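Local coordinates for protein ferredoxin-NADP reductase (PDB 5TR9) that probably shuttles electrons between NADP(H) and ferredoxin or flavodoxin through its bound FAD, as in other ferredoxin-NADP reductases, at residues A[53-67]-A[79-93]. Residues are numbered along the deposited sequence; the frame is centred on the assembly and turned at random.
Sequences LGFYEGKGFIWRAYS and YFAVLIQDGPMSALF. With FAD (flavin-adenine dinucleotide), chain C; EDO (1,2-ethanediol), chain D.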
loop_
_atom_site.group_PDB
_atom_site.type_symbol
_atom_site.label_atom_id
_atom_site.label_comp_id
_atom_site.label_asym_id
_atom_site.label_seq_id
_atom_site.Cartn_x
_atom_site.Cartn_y
_atom_site.Cartn_z
ATOM N N LEU A 53 -1.872 -14.462 6.195
ATOM C CA LEU A 53 -3.189 -15.074 6.267
ATOM C C LEU A 53 -3.114 -16.459 5.656
ATOM O O LEU A 53 -2.329 -16.700 4.734
ATOM C CB LEU A 53 -4.233 -14.254 5.508
ATOM C CG LEU A 53 -4.383 -12.787 5.913
ATOM C CD1 LEU A 53 -5.448 -12.093 5.042
ATOM C CD2 LEU A 53 -4.735 -12.688 7.395
ATOM N N GLY A 54 -3.939 -17.369 6.170
ATOM C CA GLY A 54 -3.846 -18.745 5.728
ATOM C C GLY A 54 -5.184 -19.445 5.766
ATOM O O GLY A 54 -6.164 -18.959 6.339
ATOM N N PHE A 55 -5.209 -20.608 5.133
ATOM C CA PHE A 55 -6.352 -21.505 5.205
ATOM C C PHE A 55 -5.869 -22.921 5.466
ATOM O O PHE A 55 -4.797 -23.324 5.008
ATOM C CB PHE A 55 -7.178 -21.526 3.907
ATOM C CG PHE A 55 -7.872 -20.238 3.592
ATOM C CD1 PHE A 55 -9.041 -19.883 4.252
ATOM C CD2 PHE A 55 -7.378 -19.400 2.608
ATOM C CE1 PHE A 55 -9.693 -18.691 3.948
ATOM C CE2 PHE A 55 -8.023 -18.214 2.290
ATOM C CZ PHE A 55 -9.183 -17.861 2.961
ATOM N N TYR A 56 -6.681 -23.679 6.195
ATOM C CA TYR A 56 -6.528 -25.123 6.192
ATOM C C TYR A 56 -6.878 -25.650 4.807
ATOM O O TYR A 56 -7.930 -25.313 4.257
ATOM C CB TYR A 56 -7.446 -25.763 7.229
ATOM C CG TYR A 56 -7.205 -25.378 8.673
ATOM C CD1 TYR A 56 -5.967 -25.574 9.273
ATOM C CD2 TYR A 56 -8.239 -24.866 9.452
ATOM C CE1 TYR A 56 -5.762 -25.255 10.603
ATOM C CE2 TYR A 56 -8.039 -24.533 10.777
ATOM C CZ TYR A 56 -6.800 -24.729 11.346
ATOM O OH TYR A 56 -6.599 -24.421 12.674
ATOM N N GLU A 57 -5.995 -26.464 4.228
ATOM C CA GLU A 57 -6.243 -27.102 2.934
ATOM C C GLU A 57 -5.995 -28.593 3.111
ATOM O O GLU A 57 -4.837 -29.017 3.154
ATOM C CB GLU A 57 -5.339 -26.537 1.842
ATOM C CG GLU A 57 -5.894 -25.351 1.084
ATOM C CD GLU A 57 -5.248 -25.208 -0.283
ATOM O OE1 GLU A 57 -5.978 -24.977 -1.272
ATOM O OE2 GLU A 57 -4.009 -25.349 -0.372
ATOM N N GLY A 58 -7.059 -29.388 3.217
ATOM C CA GLY A 58 -6.865 -30.797 3.504
ATOM C C GLY A 58 -6.123 -30.925 4.820
ATOM O O GLY A 58 -6.454 -30.256 5.806
ATOM N N LYS A 59 -5.078 -31.751 4.831
ATOM C CA LYS A 59 -4.236 -31.925 6.015
ATOM C C LYS A 59 -3.119 -30.896 6.100
ATOM O O LYS A 59 -2.292 -30.975 7.020
ATOM C CB LYS A 59 -3.620 -33.324 6.041
ATOM C CG LYS A 59 -2.565 -33.545 4.971
ATOM C CD LYS A 59 -1.790 -34.835 5.206
ATOM C CE LYS A 59 -1.097 -35.297 3.937
ATOM N NZ LYS A 59 -0.532 -34.152 3.176
ATOM N N GLY A 60 -3.062 -29.961 5.159
ATOM C CA GLY A 60 -2.018 -28.952 5.148
ATOM C C GLY A 60 -2.510 -27.521 5.225
ATOM O O GLY A 60 -3.595 -27.239 5.738
ATOM N N PHE A 61 -1.703 -26.600 4.708
ATOM C CA PHE A 61 -1.958 -25.174 4.831
ATOM C C PHE A 61 -1.617 -24.492 3.523
ATOM O O PHE A 61 -0.853 -25.013 2.708
ATOM C CB PHE A 61 -1.107 -24.522 5.936
ATOM C CG PHE A 61 -1.392 -25.037 7.319
ATOM C CD1 PHE A 61 -0.785 -26.194 7.783
ATOM C CD2 PHE A 61 -2.252 -24.351 8.162
ATOM C CE1 PHE A 61 -1.042 -26.663 9.057
ATOM C CE2 PHE A 61 -2.512 -24.818 9.441
ATOM C CZ PHE A 61 -1.904 -25.972 9.885
ATOM N N ILE A 62 -2.172 -23.301 3.348
ATOM C CA ILE A 62 -1.665 -22.335 2.384
ATOM C C ILE A 62 -1.593 -20.988 3.084
ATOM O O ILE A 62 -2.509 -20.617 3.826
ATOM C CB ILE A 62 -2.524 -22.269 1.099
ATOM C CG1 ILE A 62 -1.898 -21.294 0.099
ATOM C CG2 ILE A 62 -3.980 -21.927 1.404
ATOM C CD1 ILE A 62 -2.526 -21.354 -1.287
ATOM N N TRP A 63 -0.489 -20.275 2.877
ATOM C CA TRP A 63 -0.241 -18.991 3.526
ATOM C C TRP A 63 0.202 -17.954 2.510
ATOM O O TRP A 63 1.013 -18.261 1.626
ATOM C CB TRP A 63 0.856 -19.106 4.577
ATOM C CG TRP A 63 0.506 -19.930 5.758
ATOM C CD1 TRP A 63 0.806 -21.241 5.962
ATOM C CD2 TRP A 63 -0.201 -19.489 6.922
ATOM N NE1 TRP A 63 0.324 -21.654 7.185
ATOM C CE2 TRP A 63 -0.297 -20.595 7.792
ATOM C CE3 TRP A 63 -0.756 -18.266 7.312
ATOM C CZ2 TRP A 63 -0.939 -20.515 9.034
ATOM C CZ3 TRP A 63 -1.392 -18.187 8.545
ATOM C CH2 TRP A 63 -1.479 -19.306 9.387
ATOM N N ARG A 64 -0.274 -16.715 2.683
ATOM C CA ARG A 64 0.158 -15.585 1.857
ATOM C C ARG A 64 0.173 -14.302 2.684
ATOM O O ARG A 64 -0.586 -14.156 3.648
ATOM C CB ARG A 64 -0.755 -15.377 0.633
ATOM C CG ARG A 64 -0.709 -16.493 -0.422
ATOM C CD ARG A 64 0.637 -16.536 -1.131
ATOM N NE ARG A 64 0.629 -17.404 -2.313
ATOM C CZ ARG A 64 0.830 -18.722 -2.285
ATOM N NH1 ARG A 64 1.024 -19.354 -1.126
ATOM N NH2 ARG A 64 0.830 -19.420 -3.422
ATOM N N ALA A 65 1.011 -13.349 2.268
ATOM C CA ALA A 65 1.123 -12.063 2.956
ATOM C C ALA A 65 0.205 -11.006 2.339
ATOM O O ALA A 65 0.031 -10.950 1.113
ATOM C CB ALA A 65 2.571 -11.563 2.915
ATOM N N TYR A 66 -0.367 -10.148 3.197
ATOM C CA TYR A 66 -1.235 -9.044 2.772
ATOM C C TYR A 66 -0.993 -7.841 3.664
ATOM O O TYR A 66 -0.992 -7.978 4.887
ATOM C CB TYR A 66 -2.728 -9.432 2.827
ATOM C CG TYR A 66 -2.968 -10.585 1.901
ATOM C CD1 TYR A 66 -3.201 -10.373 0.546
ATOM C CD2 TYR A 66 -2.892 -11.888 2.371
ATOM C CE1 TYR A 66 -3.348 -11.438 -0.321
ATOM C CE2 TYR A 66 -3.031 -12.951 1.521
ATOM C CZ TYR A 66 -3.270 -12.722 0.186
ATOM O OH TYR A 66 -3.389 -13.798 -0.652
ATOM N N SER A 67 -0.813 -6.667 3.064
ATOM C CA SER A 67 -0.687 -5.456 3.880
ATOM C C SER A 67 -2.015 -5.093 4.528
ATOM O O SER A 67 -3.063 -5.113 3.880
ATOM C CB SER A 67 -0.227 -4.277 3.026
ATOM O OG SER A 67 0.995 -4.571 2.366
ATOM N N TYR A 79 -8.251 -6.026 4.313
ATOM C CA TYR A 79 -7.219 -6.307 3.321
ATOM C C TYR A 79 -7.768 -6.013 1.932
ATOM O O TYR A 79 -8.985 -5.991 1.714
ATOM C CB TYR A 79 -6.734 -7.768 3.408
ATOM C CG TYR A 79 -6.218 -8.113 4.786
ATOM C CD1 TYR A 79 -4.906 -7.825 5.145
ATOM C CD2 TYR A 79 -7.066 -8.673 5.751
ATOM C CE1 TYR A 79 -4.434 -8.113 6.424
ATOM C CE2 TYR A 79 -6.607 -8.963 7.032
ATOM C CZ TYR A 79 -5.290 -8.680 7.362
ATOM O OH TYR A 79 -4.855 -8.973 8.641
ATOM N N PHE A 80 -6.845 -5.741 1.003
ATOM C CA PHE A 80 -7.141 -5.477 -0.406
ATOM C C PHE A 80 -6.391 -6.511 -1.233
ATOM O O PHE A 80 -5.157 -6.547 -1.200
ATOM C CB PHE A 80 -6.704 -4.048 -0.782
ATOM C CG PHE A 80 -6.696 -3.753 -2.269
ATOM C CD1 PHE A 80 -7.647 -4.289 -3.119
ATOM C CD2 PHE A 80 -5.748 -2.871 -2.802
ATOM C CE1 PHE A 80 -7.633 -4.001 -4.487
ATOM C CE2 PHE A 80 -5.746 -2.555 -4.157
ATOM C CZ PHE A 80 -6.680 -3.120 -5.001
ATOM N N ALA A 81 -7.128 -7.357 -1.962
ATOM C CA ALA A 81 -6.520 -8.422 -2.751
ATOM C C ALA A 81 -6.917 -8.341 -4.220
ATOM O O ALA A 81 -8.080 -8.084 -4.558
ATOM C CB ALA A 81 -6.903 -9.810 -2.202
ATOM N N VAL A 82 -5.934 -8.559 -5.089
ATOM C CA VAL A 82 -6.179 -8.724 -6.521
ATOM C C VAL A 82 -6.270 -10.216 -6.815
ATOM O O VAL A 82 -5.378 -10.991 -6.444
ATOM C CB VAL A 82 -5.079 -8.058 -7.367
ATOM C CG1 VAL A 82 -3.734 -8.357 -6.807
ATOM C CG2 VAL A 82 -5.135 -8.550 -8.812
ATOM N N LEU A 83 -7.344 -10.625 -7.497
ATOM C CA LEU A 83 -7.523 -12.046 -7.792
ATOM C C LEU A 83 -6.724 -12.408 -9.040
ATOM O O LEU A 83 -6.953 -11.857 -10.125
ATOM C CB LEU A 83 -9.005 -12.387 -7.949
ATOM C CG LEU A 83 -9.840 -12.056 -6.710
ATOM C CD1 LEU A 83 -11.306 -12.400 -6.951
ATOM C CD2 LEU A 83 -9.315 -12.762 -5.454
ATOM N N ILE A 84 -5.776 -13.331 -8.885
ATOM C CA ILE A 84 -4.828 -13.683 -9.934
ATOM C C ILE A 84 -5.309 -14.946 -10.635
ATOM O O ILE A 84 -5.654 -15.938 -9.976
ATOM C CB ILE A 84 -3.417 -13.889 -9.351
ATOM C CG1 ILE A 84 -2.924 -12.623 -8.640
ATOM C CG2 ILE A 84 -2.447 -14.361 -10.448
ATOM C CD1 ILE A 84 -2.764 -11.436 -9.569
ATOM N N GLN A 85 -5.355 -14.903 -11.973
ATOM C CA GLN A 85 -5.705 -16.073 -12.764
ATOM C C GLN A 85 -4.793 -17.241 -12.404
ATOM O O GLN A 85 -3.565 -17.108 -12.413
ATOM C CB GLN A 85 -5.587 -15.758 -14.263
ATOM C CG GLN A 85 -6.005 -16.893 -15.162
ATOM C CD GLN A 85 -5.796 -16.586 -16.638
ATOM O OE1 GLN A 85 -5.245 -15.542 -17.000
ATOM N NE2 GLN A 85 -6.240 -17.493 -17.496
ATOM N N ASP A 86 -5.408 -18.375 -12.072
ATOM C CA ASP A 86 -4.749 -19.633 -11.729
ATOM C C ASP A 86 -4.005 -19.579 -10.400
ATOM O O ASP A 86 -3.314 -20.546 -10.052
ATOM C CB ASP A 86 -3.772 -20.093 -12.819
ATOM C CG ASP A 86 -4.415 -20.164 -14.194
ATOM O OD1 ASP A 86 -5.580 -20.603 -14.295
ATOM O OD2 ASP A 86 -3.742 -19.781 -15.173
ATOM N N GLY A 87 -4.128 -18.492 -9.640
ATOM C CA GLY A 87 -3.472 -18.396 -8.355
ATOM C C GLY A 87 -4.219 -19.181 -7.293
ATOM O O GLY A 87 -5.451 -19.118 -7.201
ATOM N N PRO A 88 -3.494 -19.960 -6.480
ATOM C CA PRO A 88 -4.199 -20.820 -5.511
ATOM C C PRO A 88 -4.892 -20.055 -4.399
ATOM O O PRO A 88 -6.032 -20.402 -4.054
ATOM C CB PRO A 88 -3.086 -21.744 -4.986
ATOM C CG PRO A 88 -1.819 -20.975 -5.211
ATOM C CD PRO A 88 -2.046 -20.237 -6.513
ATOM N N MET A 89 -4.263 -19.031 -3.811
ATOM C CA MET A 89 -4.970 -18.279 -2.779
ATOM C C MET A 89 -6.138 -17.512 -3.382
ATOM O O MET A 89 -7.207 -17.406 -2.765
ATOM C CB MET A 89 -4.024 -17.325 -2.046
ATOM C CG MET A 89 -4.613 -16.796 -0.738
ATOM S SD MET A 89 -4.609 -18.094 0.520
ATOM C CE MET A 89 -4.488 -17.123 2.021
ATOM N N SER A 90 -5.952 -16.993 -4.600
ATOM C CA SER A 90 -7.011 -16.246 -5.265
ATOM C C SER A 90 -8.255 -17.103 -5.463
ATOM O O SER A 90 -9.376 -16.613 -5.303
ATOM C CB SER A 90 -6.508 -15.705 -6.607
ATOM O OG SER A 90 -5.454 -14.782 -6.380
ATOM N N ALA A 91 -8.076 -18.393 -5.778
ATOM C CA ALA A 91 -9.225 -19.276 -5.938
ATOM C C ALA A 91 -9.977 -19.431 -4.627
ATOM O O ALA A 91 -11.210 -19.534 -4.615
ATOM C CB ALA A 91 -8.772 -20.638 -6.450
ATOM N N LEU A 92 -9.251 -19.477 -3.511
ATOM C CA LEU A 92 -9.929 -19.564 -2.222
ATOM C C LEU A 92 -10.622 -18.250 -1.883
ATOM O O LEU A 92 -11.743 -18.254 -1.363
ATOM C CB LEU A 92 -8.933 -19.945 -1.123
ATOM C CG LEU A 92 -8.252 -21.291 -1.355
ATOM C CD1 LEU A 92 -7.145 -21.491 -0.334
ATOM C CD2 LEU A 92 -9.256 -22.449 -1.310
ATOM N N PHE A 93 -9.961 -17.116 -2.143
ATOM C CA PHE A 93 -10.601 -15.830 -1.887
ATOM C C PHE A 93 -11.886 -15.691 -2.693
ATOM O O PHE A 93 -12.868 -15.106 -2.220
ATOM C CB PHE A 93 -9.649 -14.680 -2.239
ATOM C CG PHE A 93 -8.573 -14.405 -1.222
ATOM C CD1 PHE A 93 -8.580 -14.989 0.033
ATOM C CD2 PHE A 93 -7.564 -13.500 -1.528
ATOM C CE1 PHE A 93 -7.586 -14.683 0.960
ATOM C CE2 PHE A 93 -6.568 -13.201 -0.613
ATOM C CZ PHE A 93 -6.577 -13.783 0.627
HETATM P PA FAD C . 0.590 -16.664 -6.157
HETATM O O1A FAD C . 0.957 -18.093 -6.385
HETATM O O2A FAD C . 1.021 -16.063 -4.823
HETATM O O5B FAD C . 1.183 -15.726 -7.256
HETATM C C5B FAD C . 1.067 -16.045 -8.657
HETATM C C4B FAD C . 1.616 -14.867 -9.425
HETATM O O4B FAD C . 0.671 -13.781 -9.348
HETATM C C3B FAD C . 2.907 -14.281 -8.872
HETATM O O3B FAD C . 4.055 -14.968 -9.357
HETATM C C2B FAD C . 2.864 -12.844 -9.394
HETATM O O2B FAD C . 3.315 -12.765 -10.743
HETATM C C1B FAD C . 1.365 -12.544 -9.381
HETATM N N9A FAD C . 0.902 -11.750 -8.252
HETATM C C8A FAD C . 0.767 -12.146 -6.949
HETATM N N7A FAD C . 0.269 -11.221 -6.161
HETATM C C5A FAD C . 0.047 -10.151 -7.014
HETATM C C6A FAD C . -0.470 -8.861 -6.795
HETATM N N6A FAD C . -0.863 -8.417 -5.597
HETATM N N1A FAD C . -0.549 -8.028 -7.859
HETATM C C2A FAD C . -0.155 -8.474 -9.057
HETATM N N3A FAD C . 0.351 -9.668 -9.382
HETATM C C4A FAD C . 0.417 -10.468 -8.309
HETATM N N1 FAD C . -1.320 -9.308 -2.639
HETATM C C2 FAD C . -2.449 -8.545 -2.592
HETATM O O2 FAD C . -3.389 -8.743 -3.377
HETATM N N3 FAD C . -2.530 -7.513 -1.665
HETATM C C4 FAD C . -1.548 -7.166 -0.750
HETATM O O4 FAD C . -1.729 -6.241 0.042
HETATM C C4X FAD C . -0.367 -7.993 -0.807
HETATM N N5 FAD C . 0.628 -7.718 0.017
HETATM C C5X FAD C . 1.756 -8.516 -0.045
HETATM C C6 FAD C . 2.816 -8.244 0.824
HETATM C C7 FAD C . 3.973 -9.013 0.803
HETATM C C7M FAD C . 5.091 -8.705 1.763
HETATM C C8 FAD C . 4.074 -10.088 -0.095
HETATM C C8M FAD C . 5.318 -10.942 -0.132
HETATM C C9 FAD C . 3.022 -10.357 -0.968
HETATM C C9A FAD C . 1.864 -9.587 -0.947
HETATM N N10 FAD C . 0.792 -9.806 -1.845
HETATM C C10 FAD C . -0.346 -9.049 -1.779
HETATM C "C1'" FAD C . 0.767 -10.983 -2.717
HETATM C "C2'" FAD C . -0.022 -12.112 -2.027
HETATM O "O2'" FAD C . 0.695 -12.652 -0.914
HETATM C "C3'" FAD C . -0.366 -13.239 -3.004
HETATM O "O3'" FAD C . 0.801 -13.616 -3.725
HETATM C "C4'" FAD C . -1.565 -12.933 -3.904
HETATM O "O4'" FAD C . -2.740 -12.853 -3.093
HETATM C "C5'" FAD C . -1.779 -13.974 -4.982
HETATM O "O5'" FAD C . -1.851 -15.276 -4.368
HETATM P P FAD C . -2.123 -16.569 -5.246
HETATM O O1P FAD C . -3.476 -16.450 -5.937
HETATM O O2P FAD C . -1.875 -17.754 -4.381
HETATM O O3P FAD C . -0.969 -16.460 -6.359
HETATM C C1 EDO D . -1.528 -28.094 1.159
HETATM O O1 EDO D . -2.302 -29.053 1.887
HETATM C C2 EDO D . -0.211 -28.727 0.724
HETATM O O2 EDO D . 0.484 -29.243 1.867
HETATM O O HOH W 1 -4.120 -6.021 1.669
#
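Y66 OH shares a 2.7 Å hydrogen bond with FAD O4', while M89 CG lies at the edge of the Y66 ring and over one face of F93, whose ring meets that of Y66 obliquely, planes at 52°. The diphosphate beyond is a target common to both segments: M89 N donates a hydrogen bond to FAD O2P, and R64, its CG against M89 CB, bonds through NE to FAD O2A and through NH2 to FAD O1A. R64 chi1 (-67°) keeps the chain beside its backbone N and the bend at chi2 turns it along the diphosphate, while NH1 reaches W63 O. S90 grips FAD O1P twice, with OG at 2.6 Å and with its backbone N; OG in turn receives I84 N at 2.9 Å, so the turn ahead of helix 88-93 positions this hydroxyl. R64 at the diphosphate, Y66 at O4' and S67 N at flavin O4 form the R-x-Y-S motif of the FAD-binding beta-barrel of ferredoxin reductases; helix dipole and guanidinium probably both offset the phosphate charge. With M89 CG anti to the backbone N and a bend at chi2, SD reaches the edge of the F55 ring, 3.7 Å from F55 CD2, a Met-aromatic contact. L92 CD1 rests against both F55 CD2 and I62 CG2, 3.6 Å from each, and I62 CD1 rests on P88 CB. Where strands 60-67 and 79-82 come together, L53 CD1 sits over the centre of the Y79 ring, a CH-pi contact 3.9 Å from the centroid; Y79 OH bonds S51. Water 1 links S67 O, F80 N and FAD O4, while FAD N3 donates to F80 O.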